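Local coordinates for aminotransferase (Paracoccus denitrificans, PDB 4GRX), which probably catalyses, as a class III omega-aminotransferase, the transfer of amino groups to keto acceptors through a covalently bound pyridoxal phosphate cofactor, at residues V45-G48 with I53-V56; F142-E147 with T228-F233; K152-T157 with T222-D227; G371-A376 with G382-I387; S412-N417 with D458-E463. One frame throughout, in Å; residues are numbered along the deposited sequence.

Contact 1: V45-G48 with I53-V56; sequences VTHG and IVDV
The imidazole of His47 lies over the isopropyl group of Val54. Val54 CB sits 3.6 Å above the ring plane, offset toward the rim, and stands 3.9 Å from the ring centroid of His47. This is a CH-pi contact over one face. The Val54 methyls flank the same ring, with CG1 nearest CE1 and CG2 nearest NE2. His47 CG stands between the backbone N and the carbonyl carbon (chi1 62°), which carries the ring across to the partner strand. On the same ring, ND1 is hydrogen-bonded to Thr46 OG1 at 2.9 Å, which would restrain the ring's rotation. The other flat group, the carboxylate of Asp55, leads away from residues 45-48. It bonds to Tyr61 OH and to the backbone N of Arg59.

Strands 43-49 and 52-55 form an antiparallel beta hairpin, and a beta bulge interrupts it. Val45 pairs with Asp55, yet His47 pairs with Val54, so Thr46 is the extra residue. Thr46 N donates to Val54 O at 3.1 Å, in the carbonyl plane and nearly straight (166°). Val54 N returns a bond to His47 O at 3.0 Å. Thr46 OG1 may add a weak bond to Val54 O.

Away from the His47 ring, Val45 CG2 meets Ile53 CD1 at 3.9 Å, the two side chains crossing at about a right angle. Thr46 CG2 packs against Val56 CG1. Val45 also pairs in a parallel ladder with a strand of the second subunit, so the sheet runs on across the interface. Phe91 and Tyr94 of that subunit pack on Val45 and Ile53, respectively.

Contact 2: F142-E147 with T228-F233; sequences FLHAAE and TIAGFF
His144 lays its imidazole against Ala230, with CD2 3.6 Å from the methyl CB and 3.7 Å from CA of Ala230. The next ring atom makes the polar contact. His144 NE2 donates to Ala230 O at 2.9 Å, with an N-H...O angle of 147°. The donor approaches in the carbonyl plane, on a lone pair. The oxygen lies 21° out of the imidazole plane, so the bond is slightly tilted at the ring end. NE2 must therefore carry a proton. With chi1 at -52°, His144 CG lies opposite the carbonyl carbon, and the ring leaves the helix toward the strand.

The contact ties the last turn of helix 129-146 to the start of strand 229-234. Both belong to the large alpha/beta domain of the fold-type I pyridoxal phosphate enzymes, where helices cover a mostly parallel seven-stranded sheet. The strand is irregular here. Ala230 N pairs with Lys154, but the next bond to strand 154-158 joins Leu156 to Gly231. The Ala230 carbonyl thus drops out of that ladder and turns to the histidine. The backbone of Ala230 is close to helical, in keeping with this local kink.

Lys152 and Pro264 also pack on the His144 side chain, so the imidazole is buried between helix, loops and strand. Farther along the strand, Phe233 reaches the same helix at Asn133, Met136, Val137 and Leu140. On the helix side, Phe142 and Leu143 face helix 313-324, and Phe142 also packs on Val180 of the second subunit.

Contact 3: K152-T157 with T222-D227; sequences KRKILT and TREGAD
Glu224 and Ala226 meet Lys154 and Lys152 where helix 206-224 leads into strand 229-234. This is a helix-to-strand connection of the large alpha/beta domain, and strand 154-158 lies next to strand 229-234 in its sheet.

Arg223 comes first. It does not reach the strand but grips Glu224 OE2 side-on, with NE at 2.9 Å and NH2 at 2.7 Å from that one oxygen. Glu224 follows, at the helix end. Its chain bends at chi2 (-66°), which leaves OE1 for the other partner. Lys154 NZ forms a salt bridge to Glu224 OE1 at 2.8 Å, on the anti lone pair. The lysine chain is extended beyond CG and crosses the glutamate at about a right angle. Arg223, Glu224 and Lys154 therefore form one salt-bridge network at the surface. Lys154 NZ also bonds Thr228 OG1.

Gly225 has positive phi and takes the chain out of the helix. Ala226 then presents its carbonyl to Lys152. Lys152 NZ donates to Ala226 O at 2.8 Å from above the carbonyl plane, 41° out of it. The lysine chain bends at chi4, and NZ also bonds Ile229 O and Asp262 O. Three backbone oxygens thus hold this ammonium. The Asp227 side chain starts away from the strand. Its carbonyl O instead rests beside Lys152, 3.2 Å from CA and 3.3 Å from CB.

Contact 4: G371-A376 with G382-I387; sequences GLKRIA and GEYRGI
Helix 357-375 packs on the outer strand of the three-stranded antiparallel sheet in the C-terminal part of the enzyme, with Tyr384 as the main point of contact. The tyrosine ring lies along the last helical turn. Lys373 covers one ring face. Its backbone N is 4.1 Å above the plane over the ring centre, and its CA is 3.7 Å from Tyr384 CE1. The start of the lysine side chain follows the ring outward, with CG 3.8 Å from Tyr384 CE1. Leu372 CB touches Tyr384 CB at 4.0 Å, and Ala376 CB meets Tyr384 CD1 at 3.9 Å. A chi1 of 74° lays the Tyr384 ring against the helix. The contact is wholly by packing.

Glu383 and Arg385 point away from the helix. Arg385 NH1 forms a salt bridge to Glu383 OE2 at 2.9 Å, in the guanidinium plane. Arg385 also pairs with Glu394, and Glu383 OE2 bonds His195.

Tyr384 also touches Leu393 of strand 390-395. Leu372 reaches Trp391 and Leu393 of that strand, and it also packs on Phe450 of helix 443-463.

Contact 5: S412-N417 with D458-E463; sequences SERIAN and DKVFAE
Val460 packs its two methyls against Arg414 and Ile415. Its CG1 is 3.7 Å from Arg414 CB and 4.1 Å from Ile415 CG1. Its CG2 lies 3.7 Å from Arg414 O. Val460 CG1 is anti to its backbone N (chi1 178°), a position from which it meets both neighbours. The Ile415 and Val460 side chains cross at about a right angle.

Above this apolar patch, Arg414 NH1 forms a long, weak salt bridge to Glu463 OE2 at 3.4 Å. The oxygen lies in the guanidinium plane, at its edge. The carboxylate plane is turned 67° from the guanidinium plane, so the two groups do not meet as a flat pair. Both chains are extended, which lets them span the groove between the helices.

The segments are from helices 411-421 and 443-463, the latter ending the fold close to the C-terminus. The axes of residues 412-417 and 458-463 run roughly antiparallel, at 147°, and come within 9.7 Å. Arg414 and Val460 have the nearest CA atoms across the two segments.

Outside the two segments, Arg414 NE bonds Leu409 O, just before its helix, and this is the stronger polar tie of the arginine. Val464 also touches it. Thr418, one turn on, packs on Val460 and bonds Arg414 O.

In the fold
Contacts 2 and 3 share the seven-stranded sheet and touch each other, because strands 154-158 and 229-234 are neighbours in it. Contact 2 is buried and rests on one imidazole bond, whereas contact 3 lies at the surface and uses lysines and a salt-bridge network. Contacts 1, 4 and 5 are partly buried. Contacts 4 and 5 sit on the same side of the chain centre, their centres about 17 Å apart, and helix 443-463 links them. Contact 4 is purely packing; contact 5 adds a weak charged pair to an apolar patch. Contact 1 is the one strand-to-strand pairing, held by backbone bonds. Its centre is about 46 Å from that of contact 2, across the chain centre.

Contact 1: V45-G48 with I53-V56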
# COMPACT_ATOMS: atom_id res chain seq x y z
N VAL A 45 2.87 -2.49 -23.11
CA VAL A 45 1.84 -1.54 -23.54
C VAL A 45 2.35 -0.09 -23.48
O VAL A 45 2.94 0.35 -22.49
CB VAL A 45 0.56 -1.69 -22.69
CG1 VAL A 45 -0.50 -0.66 -23.09
CG2 VAL A 45 0.00 -3.09 -22.84
N THR A 46 2.12 0.66 -24.55
CA THR A 46 2.64 2.02 -24.59
C THR A 46 1.60 3.09 -24.32
O THR A 46 1.94 4.12 -23.75
CB THR A 46 3.36 2.33 -25.92
OG1 THR A 46 2.45 2.12 -27.00
CG2 THR A 46 4.55 1.43 -26.10
N HIS A 47 0.35 2.85 -24.73
CA HIS A 47 -0.75 3.81 -24.56
C HIS A 47 -2.06 3.16 -24.85
O HIS A 47 -2.12 1.95 -25.07
CB HIS A 47 -0.59 4.99 -25.50
CG HIS A 47 -0.62 4.62 -26.95
ND1 HIS A 47 0.46 4.10 -27.58
CD2 HIS A 47 -1.63 4.68 -27.89
CE1 HIS A 47 0.15 3.86 -28.86
NE2 HIS A 47 -1.13 4.21 -29.06
N GLY A 48 -3.13 3.96 -24.87
CA GLY A 48 -4.47 3.45 -25.16
C GLY A 48 -5.39 4.50 -25.76
O GLY A 48 -5.04 5.67 -25.85
N ILE A 53 -6.12 -0.71 -25.68
CA ILE A 53 -4.69 -0.58 -25.43
C ILE A 53 -3.93 -0.98 -26.69
O ILE A 53 -4.47 -1.68 -27.58
CB ILE A 53 -4.23 -1.39 -24.19
CG1 ILE A 53 -4.37 -2.90 -24.43
CG2 ILE A 53 -4.98 -0.94 -22.93
CD1 ILE A 53 -3.78 -3.76 -23.34
N VAL A 54 -2.69 -0.50 -26.79
CA VAL A 54 -1.84 -0.68 -27.97
C VAL A 54 -0.44 -1.01 -27.49
O VAL A 54 0.12 -0.27 -26.68
CB VAL A 54 -1.77 0.63 -28.81
CG1 VAL A 54 -0.82 0.50 -29.99
CG2 VAL A 54 -3.16 1.03 -29.28
N ASP A 55 0.14 -2.12 -27.97
CA ASP A 55 1.49 -2.51 -27.55
C ASP A 55 2.62 -1.92 -28.41
O ASP A 55 2.38 -1.13 -29.33
CB ASP A 55 1.64 -4.03 -27.35
CG ASP A 55 1.56 -4.82 -28.65
OD1 ASP A 55 1.74 -4.24 -29.74
OD2 ASP A 55 1.35 -6.06 -28.58
N VAL A 56 3.84 -2.32 -28.10
CA VAL A 56 5.02 -1.79 -28.75
C VAL A 56 5.20 -2.23 -30.19
O VAL A 56 5.96 -1.61 -30.95
CB VAL A 56 6.28 -2.19 -27.97
CG1 VAL A 56 6.43 -1.31 -26.72
CG2 VAL A 56 6.25 -3.67 -27.64

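Contact 2: F142-E147 with T228-F233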
# COMPACT_ATOMS: atom_id res chain seq x y z
N PHE A 142 -7.80 -2.06 17.66
CA PHE A 142 -7.68 -0.83 18.46
C PHE A 142 -8.99 -0.54 19.19
O PHE A 142 -9.00 -0.35 20.41
CB PHE A 142 -7.30 0.33 17.52
CG PHE A 142 -7.28 1.68 18.17
CD1 PHE A 142 -8.23 2.65 17.82
CD2 PHE A 142 -6.29 2.03 19.09
CE1 PHE A 142 -8.22 3.90 18.39
CE2 PHE A 142 -6.28 3.28 19.67
CZ PHE A 142 -7.24 4.21 19.33
N LEU A 143 -10.10 -0.53 18.45
CA LEU A 143 -11.38 -0.13 18.98
C LEU A 143 -11.92 -1.06 20.09
O LEU A 143 -12.22 -0.60 21.20
CB LEU A 143 -12.40 0.06 17.85
CG LEU A 143 -13.78 0.55 18.29
CD1 LEU A 143 -13.71 1.90 18.99
CD2 LEU A 143 -14.72 0.61 17.11
N HIS A 144 -12.03 -2.35 19.82
CA HIS A 144 -12.53 -3.30 20.84
C HIS A 144 -11.63 -3.39 22.05
O HIS A 144 -12.12 -3.47 23.19
CB HIS A 144 -12.81 -4.67 20.23
CG HIS A 144 -13.70 -4.63 19.01
ND1 HIS A 144 -14.94 -4.08 19.02
CD2 HIS A 144 -13.48 -5.06 17.70
CE1 HIS A 144 -15.49 -4.18 17.80
NE2 HIS A 144 -14.59 -4.76 16.99
N ALA A 145 -10.31 -3.33 21.84
CA ALA A 145 -9.38 -3.31 22.98
C ALA A 145 -9.63 -2.08 23.87
O ALA A 145 -9.72 -2.20 25.09
CB ALA A 145 -7.93 -3.36 22.53
N ALA A 146 -9.78 -0.91 23.26
CA ALA A 146 -10.00 0.31 24.02
C ALA A 146 -11.38 0.32 24.67
O ALA A 146 -11.62 1.07 25.61
CB ALA A 146 -9.82 1.53 23.12
N GLU A 147 -12.28 -0.50 24.16
CA GLU A 147 -13.63 -0.56 24.71
C GLU A 147 -13.78 -1.74 25.68
O GLU A 147 -14.89 -2.09 26.07
CB GLU A 147 -14.68 -0.57 23.59
CG GLU A 147 -14.85 0.79 22.92
CD GLU A 147 -16.02 0.89 21.96
OE1 GLU A 147 -16.38 -0.15 21.34
OE2 GLU A 147 -16.59 2.01 21.81
N THR A 228 -15.09 -12.62 20.93
CA THR A 228 -13.81 -12.86 20.25
C THR A 228 -13.82 -12.45 18.77
O THR A 228 -12.78 -12.57 18.10
CB THR A 228 -13.34 -14.33 20.40
OG1 THR A 228 -14.17 -15.20 19.62
CG2 THR A 228 -13.33 -14.77 21.86
N ILE A 229 -14.96 -11.95 18.28
CA ILE A 229 -15.09 -11.61 16.86
C ILE A 229 -15.17 -10.11 16.64
O ILE A 229 -16.08 -9.46 17.14
CB ILE A 229 -16.28 -12.31 16.20
CG1 ILE A 229 -16.05 -13.81 16.17
CG2 ILE A 229 -16.48 -11.78 14.78
CD1 ILE A 229 -17.34 -14.61 16.29
N ALA A 230 -14.21 -9.59 15.87
CA ALA A 230 -13.99 -8.16 15.72
C ALA A 230 -14.74 -7.54 14.55
O ALA A 230 -15.05 -6.34 14.58
CB ALA A 230 -12.51 -7.87 15.59
N GLY A 231 -15.02 -8.34 13.52
CA GLY A 231 -15.65 -7.83 12.32
C GLY A 231 -16.07 -8.87 11.29
O GLY A 231 -15.68 -10.04 11.36
N PHE A 232 -16.87 -8.41 10.32
CA PHE A 232 -17.35 -9.19 9.19
C PHE A 232 -17.20 -8.32 7.95
O PHE A 232 -17.79 -7.24 7.86
CB PHE A 232 -18.83 -9.56 9.39
CG PHE A 232 -19.48 -10.22 8.19
CD1 PHE A 232 -20.01 -9.46 7.15
CD2 PHE A 232 -19.60 -11.61 8.12
CE1 PHE A 232 -20.62 -10.07 6.05
CE2 PHE A 232 -20.21 -12.22 7.03
CZ PHE A 232 -20.71 -11.45 5.99
N PHE A 233 -16.38 -8.78 7.01
CA PHE A 233 -16.22 -8.08 5.74
C PHE A 233 -16.92 -8.85 4.64
O PHE A 233 -16.88 -10.09 4.61
CB PHE A 233 -14.74 -7.97 5.37
CG PHE A 233 -13.94 -7.09 6.27
CD1 PHE A 233 -13.73 -7.44 7.61
CD2 PHE A 233 -13.34 -5.94 5.77
CE1 PHE A 233 -12.97 -6.62 8.45
CE2 PHE A 233 -12.58 -5.13 6.60
CZ PHE A 233 -12.39 -5.46 7.93

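Contact 3: K152-T157 with T222-D227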
# COMPACT_ATOMS: atom_id res chain seq x y z
N LYS A 152 -11.41 -9.47 21.38
CA LYS A 152 -12.33 -9.31 20.24
C LYS A 152 -11.56 -9.02 18.96
O LYS A 152 -11.51 -7.86 18.51
CB LYS A 152 -13.36 -8.22 20.51
CG LYS A 152 -14.60 -8.30 19.64
CD LYS A 152 -15.72 -7.45 20.23
CE LYS A 152 -16.85 -7.22 19.24
NZ LYS A 152 -17.82 -8.35 19.20
N ARG A 153 -10.99 -10.07 18.37
CA ARG A 153 -10.03 -9.91 17.29
C ARG A 153 -10.33 -10.67 16.01
O ARG A 153 -9.84 -10.29 14.94
CB ARG A 153 -8.65 -10.29 17.80
CG ARG A 153 -8.12 -9.37 18.88
CD ARG A 153 -6.75 -9.82 19.33
NE ARG A 153 -5.76 -9.67 18.28
CZ ARG A 153 -5.19 -8.51 17.95
NH1 ARG A 153 -5.52 -7.39 18.58
NH2 ARG A 153 -4.28 -8.46 16.98
N LYS A 154 -11.11 -11.75 16.11
CA LYS A 154 -11.39 -12.61 14.94
C LYS A 154 -12.06 -11.85 13.80
O LYS A 154 -12.80 -10.91 14.05
CB LYS A 154 -12.20 -13.86 15.32
CG LYS A 154 -11.45 -14.83 16.22
CD LYS A 154 -12.37 -15.78 16.97
CE LYS A 154 -11.60 -16.55 18.03
NZ LYS A 154 -12.49 -17.31 18.97
N ILE A 155 -11.77 -12.24 12.56
CA ILE A 155 -12.29 -11.58 11.37
C ILE A 155 -13.04 -12.59 10.50
O ILE A 155 -12.47 -13.60 10.07
CB ILE A 155 -11.16 -10.89 10.54
CG1 ILE A 155 -10.47 -9.78 11.33
CG2 ILE A 155 -11.69 -10.36 9.22
CD1 ILE A 155 -11.36 -8.61 11.72
N LEU A 156 -14.32 -12.29 10.24
CA LEU A 156 -15.16 -13.15 9.39
C LEU A 156 -15.21 -12.65 7.96
O LEU A 156 -15.52 -11.49 7.71
CB LEU A 156 -16.58 -13.24 9.95
CG LEU A 156 -16.76 -13.44 11.45
CD1 LEU A 156 -18.23 -13.43 11.84
CD2 LEU A 156 -16.13 -14.75 11.91
N THR A 157 -14.88 -13.54 7.02
CA THR A 157 -15.04 -13.30 5.57
C THR A 157 -15.67 -14.52 4.90
O THR A 157 -16.08 -15.46 5.59
CB THR A 157 -13.74 -12.88 4.86
OG1 THR A 157 -12.69 -13.81 5.13
CG2 THR A 157 -13.29 -11.49 5.33
N THR A 222 -21.71 -18.81 17.85
CA THR A 222 -21.84 -19.67 19.04
C THR A 222 -20.55 -20.44 19.33
O THR A 222 -20.16 -20.59 20.48
CB THR A 222 -23.02 -20.67 18.86
OG1 THR A 222 -24.24 -19.94 18.69
CG2 THR A 222 -23.18 -21.59 20.05
N ARG A 223 -19.88 -20.91 18.27
CA ARG A 223 -18.67 -21.72 18.36
C ARG A 223 -17.51 -20.87 18.92
O ARG A 223 -16.78 -21.30 19.81
CB ARG A 223 -18.34 -22.25 16.95
CG ARG A 223 -17.40 -23.44 16.83
CD ARG A 223 -17.04 -23.73 15.37
NE ARG A 223 -16.03 -22.78 14.87
CZ ARG A 223 -16.04 -22.22 13.65
NH1 ARG A 223 -17.01 -22.49 12.78
NH2 ARG A 223 -15.09 -21.35 13.31
N GLU A 224 -17.39 -19.66 18.40
CA GLU A 224 -16.26 -18.80 18.71
C GLU A 224 -16.54 -17.90 19.92
O GLU A 224 -15.65 -17.63 20.73
CB GLU A 224 -15.90 -17.94 17.48
CG GLU A 224 -15.56 -18.75 16.23
CD GLU A 224 -14.28 -19.58 16.37
OE1 GLU A 224 -13.32 -19.11 17.03
OE2 GLU A 224 -14.21 -20.72 15.83
N GLY A 225 -17.79 -17.43 20.02
CA GLY A 225 -18.18 -16.42 21.00
C GLY A 225 -17.98 -15.01 20.45
O GLY A 225 -16.86 -14.64 20.07
N ALA A 226 -19.06 -14.25 20.43
CA ALA A 226 -19.10 -12.87 19.95
C ALA A 226 -18.00 -11.96 20.52
O ALA A 226 -17.48 -11.09 19.81
CB ALA A 226 -20.48 -12.28 20.21
N ASP A 227 -17.63 -12.18 21.78
CA ASP A 227 -16.57 -11.40 22.42
C ASP A 227 -15.21 -11.65 21.83
O ASP A 227 -14.26 -10.96 22.21
CB ASP A 227 -16.51 -11.67 23.92
CG ASP A 227 -17.68 -11.08 24.67
OD1 ASP A 227 -18.51 -10.37 24.05
OD2 ASP A 227 -17.79 -11.34 25.89

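Contact 4: G371-A376 with G382-I387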
# COMPACT_ATOMS: atom_id res chain seq x y z
N GLY A 371 -26.39 -10.73 -24.33
CA GLY A 371 -25.23 -11.35 -24.98
C GLY A 371 -24.74 -12.60 -24.27
O GLY A 371 -24.49 -13.63 -24.90
N LEU A 372 -24.63 -12.53 -22.95
CA LEU A 372 -24.14 -13.65 -22.17
C LEU A 372 -25.11 -14.83 -22.16
O LEU A 372 -24.69 -15.97 -22.30
CB LEU A 372 -23.84 -13.22 -20.75
CG LEU A 372 -22.87 -12.06 -20.61
CD1 LEU A 372 -22.79 -11.70 -19.15
CD2 LEU A 372 -21.48 -12.36 -21.18
N LYS A 373 -26.41 -14.53 -22.00
CA LYS A 373 -27.48 -15.54 -22.09
C LYS A 373 -27.44 -16.28 -23.42
O LYS A 373 -27.63 -17.49 -23.46
CB LYS A 373 -28.85 -14.91 -21.89
CG LYS A 373 -29.98 -15.92 -21.69
CD LYS A 373 -31.28 -15.37 -22.24
CE LYS A 373 -32.47 -16.10 -21.64
NZ LYS A 373 -33.76 -15.44 -21.98
N ARG A 374 -27.19 -15.54 -24.50
CA ARG A 374 -26.98 -16.14 -25.82
C ARG A 374 -25.72 -17.02 -25.81
O ARG A 374 -25.77 -18.17 -26.28
CB ARG A 374 -26.92 -15.06 -26.92
CG ARG A 374 -26.94 -15.57 -28.36
CD ARG A 374 -27.12 -14.46 -29.40
NE ARG A 374 -26.06 -13.43 -29.37
CZ ARG A 374 -26.16 -12.22 -28.80
NH1 ARG A 374 -27.28 -11.84 -28.18
NH2 ARG A 374 -25.13 -11.37 -28.84
N ILE A 375 -24.63 -16.50 -25.24
CA ILE A 375 -23.35 -17.21 -25.22
C ILE A 375 -23.37 -18.46 -24.33
O ILE A 375 -22.74 -19.46 -24.66
CB ILE A 375 -22.17 -16.27 -24.87
CG1 ILE A 375 -21.96 -15.28 -26.03
CG2 ILE A 375 -20.87 -17.04 -24.72
CD1 ILE A 375 -21.04 -14.12 -25.71
N ALA A 376 -24.11 -18.40 -23.23
CA ALA A 376 -24.21 -19.51 -22.28
C ALA A 376 -24.98 -20.72 -22.81
O ALA A 376 -25.08 -21.74 -22.13
CB ALA A 376 -24.85 -19.02 -20.99
N GLY A 382 -21.62 -23.55 -17.94
CA GLY A 382 -22.54 -24.01 -16.90
C GLY A 382 -23.61 -23.00 -16.57
O GLY A 382 -24.75 -23.37 -16.31
N GLU A 383 -23.24 -21.72 -16.58
CA GLU A 383 -24.14 -20.62 -16.24
C GLU A 383 -23.50 -19.29 -16.62
O GLU A 383 -22.28 -19.21 -16.84
CB GLU A 383 -24.46 -20.61 -14.74
CG GLU A 383 -23.35 -20.04 -13.84
CD GLU A 383 -23.81 -19.70 -12.43
OE1 GLU A 383 -25.02 -19.69 -12.15
OE2 GLU A 383 -22.94 -19.45 -11.59
N TYR A 384 -24.32 -18.25 -16.70
CA TYR A 384 -23.82 -16.88 -16.74
C TYR A 384 -24.38 -16.20 -15.50
O TYR A 384 -25.37 -16.67 -14.93
CB TYR A 384 -24.26 -16.15 -18.02
CG TYR A 384 -25.72 -15.77 -18.02
CD1 TYR A 384 -26.70 -16.65 -18.52
CD2 TYR A 384 -26.13 -14.54 -17.50
CE1 TYR A 384 -28.04 -16.31 -18.50
CE2 TYR A 384 -27.47 -14.19 -17.48
CZ TYR A 384 -28.42 -15.07 -17.99
OH TYR A 384 -29.74 -14.72 -17.97
N ARG A 385 -23.74 -15.11 -15.08
CA ARG A 385 -24.10 -14.41 -13.84
C ARG A 385 -23.43 -13.04 -13.78
O ARG A 385 -22.42 -12.79 -14.43
CB ARG A 385 -23.70 -15.24 -12.61
CG ARG A 385 -22.23 -15.62 -12.59
CD ARG A 385 -21.77 -16.26 -11.29
NE ARG A 385 -20.31 -16.34 -11.33
CZ ARG A 385 -19.61 -17.41 -11.70
NH1 ARG A 385 -20.21 -18.55 -12.01
NH2 ARG A 385 -18.29 -17.34 -11.75
N GLY A 386 -24.02 -12.17 -12.97
CA GLY A 386 -23.47 -10.85 -12.73
C GLY A 386 -24.56 -9.81 -12.71
O GLY A 386 -25.73 -10.12 -12.50
N ILE A 387 -24.16 -8.57 -12.96
CA ILE A 387 -25.05 -7.42 -12.87
C ILE A 387 -24.33 -6.19 -13.43
O ILE A 387 -23.09 -6.15 -13.45
CB ILE A 387 -25.51 -7.22 -11.40
CG1 ILE A 387 -26.70 -6.26 -11.31
CG2 ILE A 387 -24.32 -6.84 -10.50
CD1 ILE A 387 -27.46 -6.36 -10.01

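Contact 5: S412-N417 with D458-E463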
# COMPACT_ATOMS: atom_id res chain seq x y z
N SER A 412 -8.56 -22.07 -18.53
CA SER A 412 -8.38 -20.67 -18.20
C SER A 412 -7.34 -19.96 -19.06
O SER A 412 -7.64 -18.93 -19.66
CB SER A 412 -7.97 -20.54 -16.73
OG SER A 412 -7.91 -19.18 -16.37
N GLU A 413 -6.12 -20.51 -19.11
CA GLU A 413 -5.05 -19.92 -19.94
C GLU A 413 -5.40 -19.94 -21.44
O GLU A 413 -5.21 -18.95 -22.14
CB GLU A 413 -3.69 -20.59 -19.70
CG GLU A 413 -3.14 -20.42 -18.30
CD GLU A 413 -3.26 -19.00 -17.76
OE1 GLU A 413 -2.76 -18.06 -18.42
OE2 GLU A 413 -3.84 -18.81 -16.65
N ARG A 414 -5.92 -21.06 -21.91
CA ARG A 414 -6.25 -21.19 -23.32
C ARG A 414 -7.21 -20.08 -23.73
O ARG A 414 -7.06 -19.51 -24.82
CB ARG A 414 -6.86 -22.55 -23.60
CG ARG A 414 -5.85 -23.68 -23.70
CD ARG A 414 -6.58 -24.98 -23.92
NE ARG A 414 -5.72 -26.11 -23.60
CZ ARG A 414 -5.24 -26.97 -24.48
NH1 ARG A 414 -5.54 -26.87 -25.77
NH2 ARG A 414 -4.46 -27.96 -24.06
N ILE A 415 -8.18 -19.78 -22.87
CA ILE A 415 -9.16 -18.75 -23.16
C ILE A 415 -8.56 -17.33 -23.16
O ILE A 415 -8.75 -16.57 -24.13
CB ILE A 415 -10.40 -18.87 -22.26
CG1 ILE A 415 -11.10 -20.21 -22.53
CG2 ILE A 415 -11.36 -17.72 -22.54
CD1 ILE A 415 -12.28 -20.51 -21.62
N ALA A 416 -7.82 -17.00 -22.10
CA ALA A 416 -7.04 -15.76 -22.02
C ALA A 416 -6.16 -15.58 -23.25
O ALA A 416 -6.34 -14.61 -24.00
CB ALA A 416 -6.20 -15.74 -20.75
N ASN A 417 -5.24 -16.53 -23.46
CA ASN A 417 -4.36 -16.55 -24.63
C ASN A 417 -5.06 -16.40 -26.01
O ASN A 417 -4.72 -15.53 -26.82
CB ASN A 417 -3.44 -17.79 -24.58
CG ASN A 417 -2.51 -17.78 -23.36
OD1 ASN A 417 -2.04 -16.72 -22.95
ND2 ASN A 417 -2.25 -18.95 -22.80
N ASP A 458 -15.26 -21.00 -29.22
CA ASP A 458 -15.42 -22.05 -30.23
C ASP A 458 -14.11 -22.78 -30.40
O ASP A 458 -14.06 -24.02 -30.38
CB ASP A 458 -15.83 -21.46 -31.59
CG ASP A 458 -17.26 -20.96 -31.62
OD1 ASP A 458 -17.96 -20.95 -30.58
OD2 ASP A 458 -17.69 -20.54 -32.71
N LYS A 459 -13.04 -22.00 -30.57
CA LYS A 459 -11.71 -22.52 -30.82
C LYS A 459 -11.24 -23.41 -29.66
O LYS A 459 -10.86 -24.56 -29.89
CB LYS A 459 -10.74 -21.36 -31.05
CG LYS A 459 -9.54 -21.69 -31.91
CD LYS A 459 -8.89 -20.40 -32.38
CE LYS A 459 -8.13 -20.59 -33.69
NZ LYS A 459 -7.09 -21.65 -33.56
N VAL A 460 -11.28 -22.89 -28.43
CA VAL A 460 -10.79 -23.60 -27.26
C VAL A 460 -11.61 -24.86 -26.93
O VAL A 460 -11.04 -25.94 -26.73
CB VAL A 460 -10.69 -22.68 -26.02
CG1 VAL A 460 -10.22 -23.46 -24.80
CG2 VAL A 460 -9.76 -21.51 -26.30
N PHE A 461 -12.94 -24.75 -26.88
CA PHE A 461 -13.77 -25.92 -26.58
C PHE A 461 -13.64 -27.04 -27.61
O PHE A 461 -13.88 -28.21 -27.30
CB PHE A 461 -15.25 -25.55 -26.33
CG PHE A 461 -15.46 -24.69 -25.09
CD1 PHE A 461 -14.67 -24.86 -23.96
CD2 PHE A 461 -16.47 -23.72 -25.07
CE1 PHE A 461 -14.86 -24.06 -22.83
CE2 PHE A 461 -16.67 -22.93 -23.93
CZ PHE A 461 -15.87 -23.10 -22.82
N ALA A 462 -13.25 -26.69 -28.83
CA ALA A 462 -13.06 -27.71 -29.86
C ALA A 462 -11.69 -28.36 -29.75
O ALA A 462 -11.53 -29.52 -30.11
CB ALA A 462 -13.27 -27.13 -31.25
N GLU A 463 -10.70 -27.61 -29.26
CA GLU A 463 -9.37 -28.16 -28.98
C GLU A 463 -9.44 -29.19 -27.85
O GLU A 463 -8.64 -30.11 -27.78
CB GLU A 463 -8.40 -27.04 -28.55
CG GLU A 463 -7.88 -26.14 -29.67
CD GLU A 463 -7.15 -24.88 -29.15
OE1 GLU A 463 -6.68 -24.10 -30.01
OE2 GLU A 463 -7.04 -24.66 -27.91